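Local coordinates for protein 4-alpha-glucanotransferase (PDB 5B68) that belongs to the amylomaltase (disproportionating enzyme) family and joins a TIM-barrel catalytic domain to an N-terminal beta-sandwich domain, at residues His431-Arg434 with Leu435-Gly439; Ala495-Ala498 with Glu499-Gly502; Thr512-Pro515 with Trp516-Asp519; Thr556-Thr559 with His560-Pro564. All blocks are in the same frame, centred on the assembly; numbering follows the deposited sequence.

Contact 1: His431-Arg434 with Leu435-Gly439; sequences HPVR and LAEEG
In E437, CG lies anti to the carbonyl carbon (chi1 -69°) and the chain continues extended, which swings it back over the preceding turn to V433; in V433, CG1 takes the branch opposite the backbone N (chi1 179°) and meets it. The two side chains cross obliquely, with V433 CG1 3.7 Å from E437 OE2. Nearer the backbone, the methylene carbon CG of E437 rests 3.3 Å from V433 O, the same carbonyl oxygen that accepts the hydrogen bond from E437 N at 2.8 Å. R434 runs beside E437 and points the same way, but the contact is aliphatic: R434 CG is 3.9 Å from E437 OE1, and NE stays 5.1 Å from that oxygen. Their charges may therefore attract through space without pairing. R434 CG also lies over the rim of one face of the H431 ring, 3.6 Å above its plane, and the guanidinium face meets H431 CE1.

The backbone illustrates how a very short helix is closed. L435 N bonds to H431 O and E438 N to R434 O, while G439, with positive phi, is the C-prime residue of a Schellman motif: its N reaches A436 O at 2.9 Å, and Y440 N returns to L435 O. A436 O also receives S76 OG.

The polar end of E437 is claimed by R71 in a salt bridge through OE2, and V433 packs on the same arginine. Helix 434-437 sits between strand 423-424 and helix 441-452 in sequence; it contacts R71 and S76, just before and at the start of strand 76-80, and H431 is tied by backbone bonding to V404.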
ATOM      1  N   HIS A 431       2.109   0.029  16.352  1.00 18.40           N
ATOM      2  CA  HIS A 431       1.964  -0.552  17.647  1.00 20.08           C
ATOM      3  C   HIS A 431       0.503  -1.071  17.731  1.00 21.96           C
ATOM      4  O   HIS A 431      -0.424  -0.263  17.605  1.00 20.55           O
ATOM      5  CB  HIS A 431       2.218   0.531  18.726  1.00 21.36           C
ATOM      6  CG  HIS A 431       2.210  -0.024  20.104  1.00 22.61           C
ATOM      7  ND1 HIS A 431       3.314  -0.056  20.927  1.00 27.35           N
ATOM      8  CD2 HIS A 431       1.238  -0.687  20.762  1.00 23.29           C
ATOM      9  CE1 HIS A 431       3.005  -0.706  22.037  1.00 21.84           C
ATOM     10  NE2 HIS A 431       1.739  -1.059  21.975  1.00 26.31           N
ATOM     11  N   PRO A 432       0.294  -2.402  17.884  1.00 18.62           N
ATOM     12  CA  PRO A 432      -1.065  -2.937  17.862  1.00 21.95           C
ATOM     13  C   PRO A 432      -2.062  -2.352  18.875  1.00 22.76           C
ATOM     14  O   PRO A 432      -3.265  -2.329  18.561  1.00 29.28           O
ATOM     15  CB  PRO A 432      -0.896  -4.407  18.149  1.00 21.60           C
ATOM     16  CG  PRO A 432       0.551  -4.714  17.821  1.00 22.94           C
ATOM     17  CD  PRO A 432       1.326  -3.441  17.946  1.00 18.32           C
ATOM     18  N   VAL A 433      -1.616  -2.037  20.083  1.00 18.87           N
ATOM     19  CA  VAL A 433      -2.508  -1.399  21.087  1.00 20.65           C
ATOM     20  C   VAL A 433      -2.647   0.073  20.937  1.00 20.30           C
ATOM     21  O   VAL A 433      -3.760   0.630  21.017  1.00 19.10           O
ATOM     22  CB  VAL A 433      -2.084  -1.757  22.552  1.00 23.16           C
ATOM     23  CG1 VAL A 433      -2.989  -1.095  23.594  1.00 24.30           C
ATOM     24  CG2 VAL A 433      -2.040  -3.267  22.721  1.00 27.84           C
ATOM     25  N   ARG A 434      -1.545   0.801  20.814  1.00 19.04           N
ATOM     26  CA  ARG A 434      -1.607   2.242  20.757  1.00 18.38           C
ATOM     27  C   ARG A 434      -2.344   2.753  19.532  1.00 18.02           C
ATOM     28  O   ARG A 434      -3.054   3.740  19.612  1.00 20.07           O
ATOM     29  CB  ARG A 434      -0.210   2.872  20.833  1.00 23.58           C
ATOM     30  CG  ARG A 434       0.467   2.561  22.152  1.00 26.00           C
ATOM     31  CD  ARG A 434       1.846   3.121  22.207  1.00 33.42           C
ATOM     32  NE  ARG A 434       2.324   2.783  23.546  1.00 45.91           N
ATOM     33  CZ  ARG A 434       3.596   2.623  23.920  1.00 53.55           C
ATOM     34  NH1 ARG A 434       4.595   2.804  23.067  1.00 56.45           N
ATOM     35  NH2 ARG A 434       3.855   2.281  25.186  1.00 53.65           N
ATOM     36  N   LEU A 435      -2.246   2.056  18.401  1.00 18.20           N
ATOM     37  CA  LEU A 435      -3.009   2.438  17.241  1.00 17.52           C
ATOM     38  C   LEU A 435      -4.506   2.343  17.612  1.00 17.68           C
ATOM     39  O   LEU A 435      -5.251   3.177  17.238  1.00 17.63           O
ATOM     40  CB  LEU A 435      -2.711   1.525  16.029  1.00 18.86           C
ATOM     41  CG  LEU A 435      -3.468   1.908  14.741  1.00 17.42           C
ATOM     42  CD1 LEU A 435      -3.285   3.320  14.262  1.00 19.67           C
ATOM     43  CD2 LEU A 435      -3.169   0.922  13.671  1.00 18.91           C
ATOM     44  N   ALA A 436      -4.899   1.283  18.323  1.00 17.47           N
ATOM     45  CA  ALA A 436      -6.297   1.081  18.714  1.00 16.70           C
ATOM     46  C   ALA A 436      -6.741   2.146  19.759  1.00 17.00           C
ATOM     47  O   ALA A 436      -7.942   2.599  19.748  1.00 18.48           O
ATOM     48  CB  ALA A 436      -6.479  -0.332  19.209  1.00 19.49           C
ATOM     49  N   GLU A 437      -5.830   2.538  20.631  1.00 16.61           N
ATOM     50  CA  GLU A 437      -6.082   3.582  21.623  1.00 18.46           C
ATOM     51  C   GLU A 437      -6.341   4.914  20.964  1.00 19.53           C
ATOM     52  O   GLU A 437      -7.028   5.747  21.505  1.00 19.05           O
ATOM     53  CB  GLU A 437      -4.950   3.697  22.627  1.00 18.15           C
ATOM     54  CG  GLU A 437      -4.876   2.501  23.537  1.00 18.09           C
ATOM     55  CD  GLU A 437      -3.734   2.571  24.522  1.00 24.37           C
ATOM     56  OE1 GLU A 437      -2.739   3.231  24.239  1.00 26.45           O
ATOM     57  OE2 GLU A 437      -3.843   1.961  25.580  1.00 24.87           O
ATOM     58  N   GLU A 438      -5.742   5.106  19.803  1.00 18.10           N
ATOM     59  CA  GLU A 438      -5.931   6.315  19.034  1.00 18.97           C
ATOM     60  C   GLU A 438      -7.104   6.175  18.076  1.00 18.30           C
ATOM     61  O   GLU A 438      -7.262   6.960  17.201  1.00 19.25           O
ATOM     62  CB  GLU A 438      -4.678   6.697  18.268  1.00 23.12           C
ATOM     63  CG  GLU A 438      -3.571   7.184  19.158  1.00 27.08           C
ATOM     64  CD  GLU A 438      -3.910   8.466  19.879  1.00 30.47           C
ATOM     65  OE1 GLU A 438      -4.464   9.387  19.277  1.00 37.00           O
ATOM     66  OE2 GLU A 438      -3.599   8.549  21.055  1.00 44.62           O
ATOM     67  N   GLY A 439      -7.883   5.124  18.230  1.00 17.44           N
ATOM     68  CA  GLY A 439      -9.102   4.987  17.466  1.00 17.42           C
ATOM     69  C   GLY A 439      -8.883   4.694  16.001  1.00 15.81           C
ATOM     70  O   GLY A 439      -9.731   4.909  15.195  1.00 16.30           O
TER

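Contact 2: Ala495-Ala498 with Glu499-Gly502; sequences ALEA and ELAG
E499 N donates to A495 O at 2.8 Å, the shortest of the backbone bonds that knit this last turn of helix 487-500. L500 N follows with L496 O at 3.0 Å, and A501 N is divided, giving a bond to E497 O at 3.1 Å and a weak one to A498 O, as expected where a helix starts to tighten at its end.

The two glutamates send their carboxylates to partners beyond this turn. E497 OE2 meets R448 in a salt bridge and also accepts from W143 NE1, so a single buried oxygen is gripped by two donors, an environment that would probably favour the charged form. E499 OE2 is bonded by S167 OG.

Around this polar frame the leucines pack. In L500, CG stands anti to the carbonyl carbon (chi1 -65°), which lays the side chain back along the helix: its CG comes within 3.3 Å of L496 O and 4.0 Å of L496 CD1. The two leucines cross at a slant, and the CD1 branch of L500 extends further, to lie 3.7 Å from E497 OE2, shielding that carboxylate with a methyl group. A501 CB, 3.4 Å from E497 O, covers another carbonyl of the turn. Outside, L496 rests on L141 and P163, whereas E497 and A501 touch L451 of helix 441-452.

The turn closes at G502, whose positive phi (63°) accompanies a bond from its N to E499 O: a Schellman motif, the classic glycine C-terminal stop of an alpha-helix.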
ATOM      1  N   ALA A 495     -12.265  -1.850   4.547  1.00 15.72           N
ATOM      2  CA  ALA A 495     -13.540  -2.044   3.849  1.00 17.82           C
ATOM      3  C   ALA A 495     -14.448  -0.811   3.977  1.00 18.21           C
ATOM      4  O   ALA A 495     -15.079  -0.408   2.967  1.00 18.86           O
ATOM      5  CB  ALA A 495     -14.267  -3.289   4.311  1.00 20.67           C
ATOM      6  N   LEU A 496     -14.438  -0.208   5.156  1.00 16.48           N
ATOM      7  CA  LEU A 496     -15.228   0.979   5.404  1.00 17.21           C
ATOM      8  C   LEU A 496     -14.778   2.125   4.513  1.00 16.14           C
ATOM      9  O   LEU A 496     -15.614   2.697   3.822  1.00 18.33           O
ATOM     10  CB  LEU A 496     -15.186   1.394   6.856  1.00 17.25           C
ATOM     11  CG  LEU A 496     -15.849   2.731   7.267  1.00 19.77           C
ATOM     12  CD1 LEU A 496     -17.308   2.820   6.895  1.00 20.71           C
ATOM     13  CD2 LEU A 496     -15.645   2.901   8.767  1.00 20.30           C
ATOM     14  N   GLU A 497     -13.513   2.464   4.565  1.00 15.62           N
ATOM     15  CA  GLU A 497     -13.024   3.557   3.732  1.00 18.11           C
ATOM     16  C   GLU A 497     -13.231   3.344   2.212  1.00 20.14           C
ATOM     17  O   GLU A 497     -13.623   4.279   1.469  1.00 20.57           O
ATOM     18  CB  GLU A 497     -11.628   3.914   4.120  1.00 18.06           C
ATOM     19  CG  GLU A 497     -11.526   4.640   5.462  1.00 19.71           C
ATOM     20  CD  GLU A 497     -12.299   5.921   5.497  1.00 22.70           C
ATOM     21  OE1 GLU A 497     -12.119   6.794   4.592  1.00 22.74           O
ATOM     22  OE2 GLU A 497     -13.116   6.089   6.449  1.00 19.49           O
ATOM     23  N   ALA A 498     -12.957   2.132   1.743  1.00 18.87           N
ATOM     24  CA  ALA A 498     -13.261   1.758   0.379  1.00 18.34           C
ATOM     25  C   ALA A 498     -14.740   1.817   0.018  1.00 18.38           C
ATOM     26  O   ALA A 498     -15.103   2.331  -1.053  1.00 18.19           O
ATOM     27  CB  ALA A 498     -12.627   0.385   0.026  1.00 19.15           C
ATOM     28  N   GLU A 499     -15.616   1.346   0.897  1.00 18.16           N
ATOM     29  CA  GLU A 499     -17.029   1.398   0.638  1.00 20.01           C
ATOM     30  C   GLU A 499     -17.488   2.844   0.535  1.00 20.46           C
ATOM     31  O   GLU A 499     -18.197   3.159  -0.420  1.00 21.08           O
ATOM     32  CB  GLU A 499     -17.817   0.616   1.664  1.00 21.00           C
ATOM     33  CG  GLU A 499     -19.305   0.553   1.376  1.00 21.12           C
ATOM     34  CD  GLU A 499     -19.694  -0.328   0.189  1.00 25.35           C
ATOM     35  OE1 GLU A 499     -18.828  -0.912  -0.435  1.00 23.40           O
ATOM     36  OE2 GLU A 499     -20.878  -0.420  -0.135  1.00 25.06           O
ATOM     37  N   LEU A 500     -16.996   3.738   1.390  1.00 21.19           N
ATOM     38  CA  LEU A 500     -17.408   5.184   1.359  1.00 22.25           C
ATOM     39  C   LEU A 500     -16.914   5.863   0.046  1.00 23.55           C
ATOM     40  O   LEU A 500     -17.570   6.785  -0.495  1.00 21.57           O
ATOM     41  CB  LEU A 500     -16.831   5.927   2.549  1.00 22.75           C
ATOM     42  CG  LEU A 500     -17.277   5.552   3.964  1.00 25.05           C
ATOM     43  CD1 LEU A 500     -16.536   6.297   5.054  1.00 25.19           C
ATOM     44  CD2 LEU A 500     -18.794   5.733   4.075  1.00 28.13           C
ATOM     45  N   ALA A 501     -15.793   5.372  -0.469  1.00 21.26           N
ATOM     46  CA  ALA A 501     -15.203   5.860  -1.692  1.00 23.65           C
ATOM     47  C   ALA A 501     -15.756   5.139  -2.933  1.00 23.81           C
ATOM     48  O   ALA A 501     -15.334   5.513  -4.006  1.00 25.31           O
ATOM     49  CB  ALA A 501     -13.682   5.683  -1.647  1.00 23.15           C
ATOM     50  N   GLY A 502     -16.677   4.163  -2.800  1.00 20.23           N
ATOM     51  CA  GLY A 502     -17.239   3.379  -3.941  1.00 21.87           C
ATOM     52  C   GLY A 502     -16.180   2.554  -4.665  1.00 20.90           C
ATOM     53  O   GLY A 502     -16.217   2.369  -5.886  1.00 21.85           O
TER

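Contact 3: Thr512-Pro515 with Trp516-Asp519; sequences TFEP and WVQD
The F513 ring and V517 form the tight part of this contact. V517 CG1 sits over one face of the ring in a CH-pi contact, 3.9 Å from its centroid and 23° off the normal, with the two side chains crossing at about a right angle. Q518 comes from another direction: its CG lies at the ring edge, 3.3 Å from F513 CE1, and the amide plane stands nearly perpendicular to the ring. Because V517 CG1 is anti to the backbone N (chi1 173°), its other branch, CG2, remains available for the W516 indole, lying 3.6 Å above the centre of that ring.

The first turn's bonds are uneven: E514, the N-cap residue, offers its carbonyl oxygen to V517 N and Q518 N only weakly, whereas P515 O takes D519 N at 2.9 Å. W516 and Q518 are largely exposed even though the indole and Q518 CG pack inward. P515 and D519 form the loose side, where D519 CG merely folds back to 3.3 Å from P515 O.

L463 packs against F513 and V517. R467 of strand 467-472 pairs with E514 OE1 in a salt bridge and touches W516, so the start of helix 515-523 is pinned against that strand.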
ATOM      1  N   THR A 512       0.780 -18.260   1.675  1.00 65.29           N
ATOM      2  CA  THR A 512      -0.125 -19.410   1.814  1.00 62.95           C
ATOM      3  C   THR A 512      -0.758 -19.605   3.223  1.00 60.17           C
ATOM      4  O   THR A 512      -0.575 -20.633   3.895  1.00 48.70           O
ATOM      5  CB  THR A 512       0.680 -20.665   1.513  1.00 68.81           C
ATOM      6  OG1 THR A 512       1.792 -20.694   2.419  1.00 65.82           O
ATOM      7  CG2 THR A 512       1.182 -20.637   0.113  1.00 69.30           C
ATOM      8  N   PHE A 513      -1.593 -18.643   3.594  1.00 40.91           N
ATOM      9  CA  PHE A 513      -2.071 -18.440   4.952  1.00 38.92           C
ATOM     10  C   PHE A 513      -3.311 -19.227   5.421  1.00 34.24           C
ATOM     11  O   PHE A 513      -3.895 -19.965   4.669  1.00 32.92           O
ATOM     12  CB  PHE A 513      -2.122 -16.947   5.311  1.00 38.21           C
ATOM     13  CG  PHE A 513      -2.729 -16.041   4.250  1.00 48.10           C
ATOM     14  CD1 PHE A 513      -4.040 -16.175   3.862  1.00 46.50           C
ATOM     15  CD2 PHE A 513      -1.995 -14.997   3.710  1.00 48.59           C
ATOM     16  CE1 PHE A 513      -4.590 -15.318   2.924  1.00 46.27           C
ATOM     17  CE2 PHE A 513      -2.548 -14.134   2.782  1.00 47.83           C
ATOM     18  CZ  PHE A 513      -3.845 -14.298   2.390  1.00 40.16           C
ATOM     19  N   GLU A 514      -3.656 -19.097   6.694  1.00 27.21           N
ATOM     20  CA  GLU A 514      -4.702 -19.904   7.293  1.00 25.91           C
ATOM     21  C   GLU A 514      -6.076 -19.636   6.662  1.00 26.70           C
ATOM     22  O   GLU A 514      -6.322 -18.543   6.136  1.00 25.62           O
ATOM     23  CB  GLU A 514      -4.740 -19.689   8.766  1.00 28.81           C
ATOM     24  CG  GLU A 514      -3.461 -20.091   9.482  1.00 27.38           C
ATOM     25  CD  GLU A 514      -2.399 -19.048   9.538  1.00 29.09           C
ATOM     26  OE1 GLU A 514      -2.617 -17.904   9.018  1.00 27.77           O
ATOM     27  OE2 GLU A 514      -1.351 -19.376  10.109  1.00 32.27           O
ATOM     28  N   PRO A 515      -6.964 -20.657   6.650  1.00 25.28           N
ATOM     29  CA  PRO A 515      -8.261 -20.495   5.995  1.00 27.51           C
ATOM     30  C   PRO A 515      -9.071 -19.328   6.544  1.00 22.62           C
ATOM     31  O   PRO A 515      -9.719 -18.628   5.748  1.00 25.62           O
ATOM     32  CB  PRO A 515      -8.988 -21.819   6.280  1.00 28.95           C
ATOM     33  CG  PRO A 515      -7.888 -22.800   6.535  1.00 31.75           C
ATOM     34  CD  PRO A 515      -6.758 -22.023   7.169  1.00 29.88           C
ATOM     35  N   TRP A 516      -9.014 -19.105   7.853  1.00 23.04           N
ATOM     36  CA  TRP A 516      -9.784 -17.989   8.488  1.00 21.73           C
ATOM     37  C   TRP A 516      -9.362 -16.597   7.915  1.00 22.32           C
ATOM     38  O   TRP A 516     -10.191 -15.704   7.797  1.00 22.09           O
ATOM     39  CB  TRP A 516      -9.708 -17.993   9.983  1.00 23.51           C
ATOM     40  CG  TRP A 516      -8.445 -17.670  10.633  1.00 23.51           C
ATOM     41  CD1 TRP A 516      -7.442 -18.558  11.005  1.00 23.07           C
ATOM     42  CD2 TRP A 516      -8.012 -16.363  11.083  1.00 24.15           C
ATOM     43  NE1 TRP A 516      -6.424 -17.869  11.633  1.00 25.31           N
ATOM     44  CE2 TRP A 516      -6.749 -16.537  11.713  1.00 24.74           C
ATOM     45  CE3 TRP A 516      -8.560 -15.085  10.997  1.00 25.33           C
ATOM     46  CZ2 TRP A 516      -6.003 -15.492  12.188  1.00 24.30           C
ATOM     47  CZ3 TRP A 516      -7.825 -14.004  11.524  1.00 24.84           C
ATOM     48  CH2 TRP A 516      -6.544 -14.232  12.123  1.00 27.30           C
ATOM     49  N   VAL A 517      -8.090 -16.464   7.569  1.00 20.78           N
ATOM     50  CA  VAL A 517      -7.544 -15.216   7.038  1.00 20.48           C
ATOM     51  C   VAL A 517      -8.111 -14.982   5.640  1.00 21.11           C
ATOM     52  O   VAL A 517      -8.645 -13.913   5.389  1.00 18.43           O
ATOM     53  CB  VAL A 517      -6.004 -15.247   7.053  1.00 21.27           C
ATOM     54  CG1 VAL A 517      -5.363 -14.061   6.377  1.00 21.35           C
ATOM     55  CG2 VAL A 517      -5.472 -15.465   8.466  1.00 21.88           C
ATOM     56  N   GLN A 518      -7.985 -15.980   4.743  1.00 19.41           N
ATOM     57  CA  GLN A 518      -8.549 -15.946   3.417  1.00 23.26           C
ATOM     58  C   GLN A 518     -10.030 -15.619   3.500  1.00 23.27           C
ATOM     59  O   GLN A 518     -10.501 -14.750   2.808  1.00 20.85           O
ATOM     60  CB  GLN A 518      -8.366 -17.307   2.743  1.00 28.57           C
ATOM     61  CG  GLN A 518      -6.891 -17.563   2.429  1.00 37.23           C
ATOM     62  CD  GLN A 518      -6.645 -18.782   1.544  1.00 50.95           C
ATOM     63  OE1 GLN A 518      -7.424 -19.732   1.562  1.00 47.10           O
ATOM     64  NE2 GLN A 518      -5.537 -18.760   0.776  1.00 60.95           N
ATOM     65  N   ASP A 519     -10.747 -16.241   4.412  1.00 22.87           N
ATOM     66  CA  ASP A 519     -12.156 -16.035   4.536  1.00 25.49           C
ATOM     67  C   ASP A 519     -12.509 -14.640   5.060  1.00 24.48           C
ATOM     68  O   ASP A 519     -13.515 -14.053   4.634  1.00 21.97           O
ATOM     69  CB  ASP A 519     -12.817 -17.101   5.441  1.00 31.09           C
ATOM     70  CG  ASP A 519     -12.887 -18.479   4.778  1.00 39.30           C
ATOM     71  OD1 ASP A 519     -12.732 -18.550   3.540  1.00 47.46           O
ATOM     72  OD2 ASP A 519     -13.058 -19.496   5.496  1.00 47.03           O
TER

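Contact 4: Thr556-Thr559 with His560-Pro564; sequences TVTT and HDLPP
T559 and D561 meet through D561 N, which donates to T559 OG1 at 3.1 Å. The hydroxyl of T559 lies between its backbone N and carbonyl carbon (chi1 67°), the rotation that turns it forward to the amide two residues on. One step further, L562 N donates to T559 O, also at 3.1 Å, but from above the carbonyl plane, 51° out of it, so the bond misses the lone-pair direction. Both oxygens of T559 are thus engaged by the residues that follow it, whereas T559 N and H560 N are buried without a partner in the model.

Two waters extend the polar network. One bridges T559 OG1, 3.1 Å away, and D561 OD2, to which it donates at 3.0 Å; a second joins T558 OG1 to P563 O, donating to the latter at 2.7 Å. T558 and L562 lie alongside each other, pointing opposite ways, with T558 OG1 3.4 Å from L562 CB. Further back, T556 OG1 gives a bond to T558 O at 3.0 Å.

The polar ends of D561 and H560 have further partners: D561 OD1 accepts from N661, and a bound BTB molecule, probably from the crystallisation liquor, bonds through its O8 to both D561 OD2 and H560 NE2. The H560 ring also lies nearly parallel to that of Y235.

A type I beta turn from T559 to L562 with an ST turn nested inside it, set in the loop following barrel strand 553-556, is consistent with the C-terminal rim of a TIM barrel, where pockets of this fold typically open.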
ATOM      1  N   THR A 556      -3.427 -11.224 -13.442  1.00 19.40           N
ATOM      2  CA  THR A 556      -2.507 -10.619 -14.386  1.00 23.17           C
ATOM      3  C   THR A 556      -1.607 -11.711 -14.943  1.00 24.00           C
ATOM      4  O   THR A 556      -1.523 -12.824 -14.333  1.00 23.26           O
ATOM      5  CB  THR A 556      -1.529  -9.594 -13.728  1.00 25.14           C
ATOM      6  OG1 THR A 556      -0.920 -10.179 -12.547  1.00 29.48           O
ATOM      7  CG2 THR A 556      -2.257  -8.436 -13.395  1.00 31.67           C
ATOM      8  N   VAL A 557      -0.915 -11.373 -16.015  1.00 21.93           N
ATOM      9  CA  VAL A 557       0.126 -12.264 -16.550  1.00 24.33           C
ATOM     10  C   VAL A 557       1.362 -12.049 -15.708  1.00 26.31           C
ATOM     11  O   VAL A 557       2.062 -12.982 -15.358  1.00 25.73           O
ATOM     12  CB  VAL A 557       0.468 -11.957 -18.003  1.00 24.45           C
ATOM     13  CG1 VAL A 557       1.659 -12.794 -18.468  1.00 26.43           C
ATOM     14  CG2 VAL A 557      -0.760 -12.103 -18.890  1.00 27.05           C
ATOM     15  N   THR A 558       1.661 -10.787 -15.428  1.00 22.90           N
ATOM     16  CA  THR A 558       2.915 -10.414 -14.809  1.00 25.06           C
ATOM     17  C   THR A 558       2.743  -9.233 -13.828  1.00 24.69           C
ATOM     18  O   THR A 558       1.641  -8.881 -13.546  1.00 25.44           O
ATOM     19  CB  THR A 558       3.979 -10.138 -15.863  1.00 27.34           C
ATOM     20  OG1 THR A 558       5.279 -10.111 -15.246  1.00 26.66           O
ATOM     21  CG2 THR A 558       3.713  -8.852 -16.616  1.00 25.25           C
ATOM     22  N   THR A 559       3.824  -8.763 -13.226  1.00 23.54           N
ATOM     23  CA  THR A 559       3.765  -7.671 -12.219  1.00 26.18           C
ATOM     24  C   THR A 559       5.047  -6.902 -12.343  1.00 24.21           C
ATOM     25  O   THR A 559       5.978  -7.349 -12.976  1.00 24.52           O
ATOM     26  CB  THR A 559       3.727  -8.084 -10.726  1.00 29.41           C
ATOM     27  OG1 THR A 559       4.965  -8.684 -10.354  1.00 34.83           O
ATOM     28  CG2 THR A 559       2.606  -8.984 -10.437  1.00 34.89           C
ATOM     29  N   HIS A 560       5.089  -5.788 -11.662  1.00 26.33           N
ATOM     30  CA  HIS A 560       6.251  -4.899 -11.635  1.00 28.52           C
ATOM     31  C   HIS A 560       7.499  -5.558 -11.027  1.00 27.02           C
ATOM     32  O   HIS A 560       8.578  -5.045 -11.242  1.00 29.32           O
ATOM     33  CB  HIS A 560       5.895  -3.587 -10.858  1.00 30.19           C
ATOM     34  CG  HIS A 560       5.495  -3.836  -9.449  1.00 27.91           C
ATOM     35  ND1 HIS A 560       4.216  -4.167  -9.069  1.00 30.34           N
ATOM     36  CD2 HIS A 560       6.253  -3.925  -8.325  1.00 30.55           C
ATOM     37  CE1 HIS A 560       4.189  -4.403  -7.768  1.00 31.70           C
ATOM     38  NE2 HIS A 560       5.422  -4.277  -7.300  1.00 31.27           N
ATOM     39  N   ASP A 561       7.349  -6.649 -10.289  1.00 26.13           N
ATOM     40  CA  ASP A 561       8.514  -7.342  -9.731  1.00 28.74           C
ATOM     41  C   ASP A 561       9.069  -8.463 -10.656  1.00 35.52           C
ATOM     42  O   ASP A 561       9.972  -9.184 -10.240  1.00 36.06           O
ATOM     43  CB  ASP A 561       8.177  -7.950  -8.358  1.00 31.41           C
ATOM     44  CG  ASP A 561       8.029  -6.888  -7.244  1.00 28.83           C
ATOM     45  OD1 ASP A 561       8.742  -5.898  -7.296  1.00 27.63           O
ATOM     46  OD2 ASP A 561       7.231  -7.089  -6.323  1.00 30.54           O
ATOM     47  N   LEU A 562       8.513  -8.648 -11.856  1.00 34.02           N
ATOM     48  CA  LEU A 562       8.997  -9.663 -12.801  1.00 34.64           C
ATOM     49  C   LEU A 562       9.469  -8.996 -14.067  1.00 33.94           C
ATOM     50  O   LEU A 562       9.084  -7.847 -14.402  1.00 35.46           O
ATOM     51  CB  LEU A 562       7.879 -10.639 -13.163  1.00 37.65           C
ATOM     52  CG  LEU A 562       7.606 -11.645 -12.089  1.00 41.83           C
ATOM     53  CD1 LEU A 562       6.260 -12.317 -12.314  1.00 44.21           C
ATOM     54  CD2 LEU A 562       8.732 -12.666 -12.056  1.00 41.81           C
ATOM     55  N   PRO A 563      10.305  -9.688 -14.823  1.00 37.56           N
ATOM     56  CA  PRO A 563      10.568  -9.128 -16.162  1.00 36.05           C
ATOM     57  C   PRO A 563       9.253  -9.128 -16.985  1.00 28.35           C
ATOM     58  O   PRO A 563       8.438 -10.009 -16.804  1.00 31.81           O
ATOM     59  CB  PRO A 563      11.595 -10.113 -16.740  1.00 39.06           C
ATOM     60  CG  PRO A 563      12.262 -10.688 -15.535  1.00 41.35           C
ATOM     61  CD  PRO A 563      11.103 -10.910 -14.585  1.00 40.41           C
ATOM     62  N   PRO A 564       9.022  -8.096 -17.769  1.00 29.47           N
ATOM     63  CA  PRO A 564       7.878  -8.107 -18.683  1.00 26.14           C
ATOM     64  C   PRO A 564       7.868  -9.335 -19.579  1.00 29.80           C
ATOM     65  O   PRO A 564       8.894  -9.982 -19.754  1.00 29.49           O
ATOM     66  CB  PRO A 564       8.074  -6.889 -19.487  1.00 27.29           C
ATOM     67  CG  PRO A 564       8.766  -5.942 -18.542  1.00 33.47           C
ATOM     68  CD  PRO A 564       9.768  -6.832 -17.878  1.00 31.63           C
TER
HETATM   69  O   HOH W   1       6.215 -11.386 -17.470  1.00 30.57           O
HETATM   70  O   HOH W   2       4.916  -8.756  -7.275  1.00 46.40           O

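In the fold
Three of the contacts exemplify how helices begin and end, and the fourth how a barrel loop is shaped. Contacts 1, 2 and 4 are partly buried; contact 3 is the surface one. Contacts 1 and 2 both close a helix at a glycine; their nearest atoms are about 9 Å apart, and both touch or adjoin the beta-sandwich region. Contact 3 opens a helix instead, and its packing centres on a phenylalanine ring, whereas contact 2 packs leucine on leucine. In each of these three, a glutamate finds its arginine outside the contact itself. Contact 4, its centre about 36 Å from that of contact 1, is helix-free, threonine-rich and water-bridged, and it bonds a BTB molecule, probably from the crystallisation liquor.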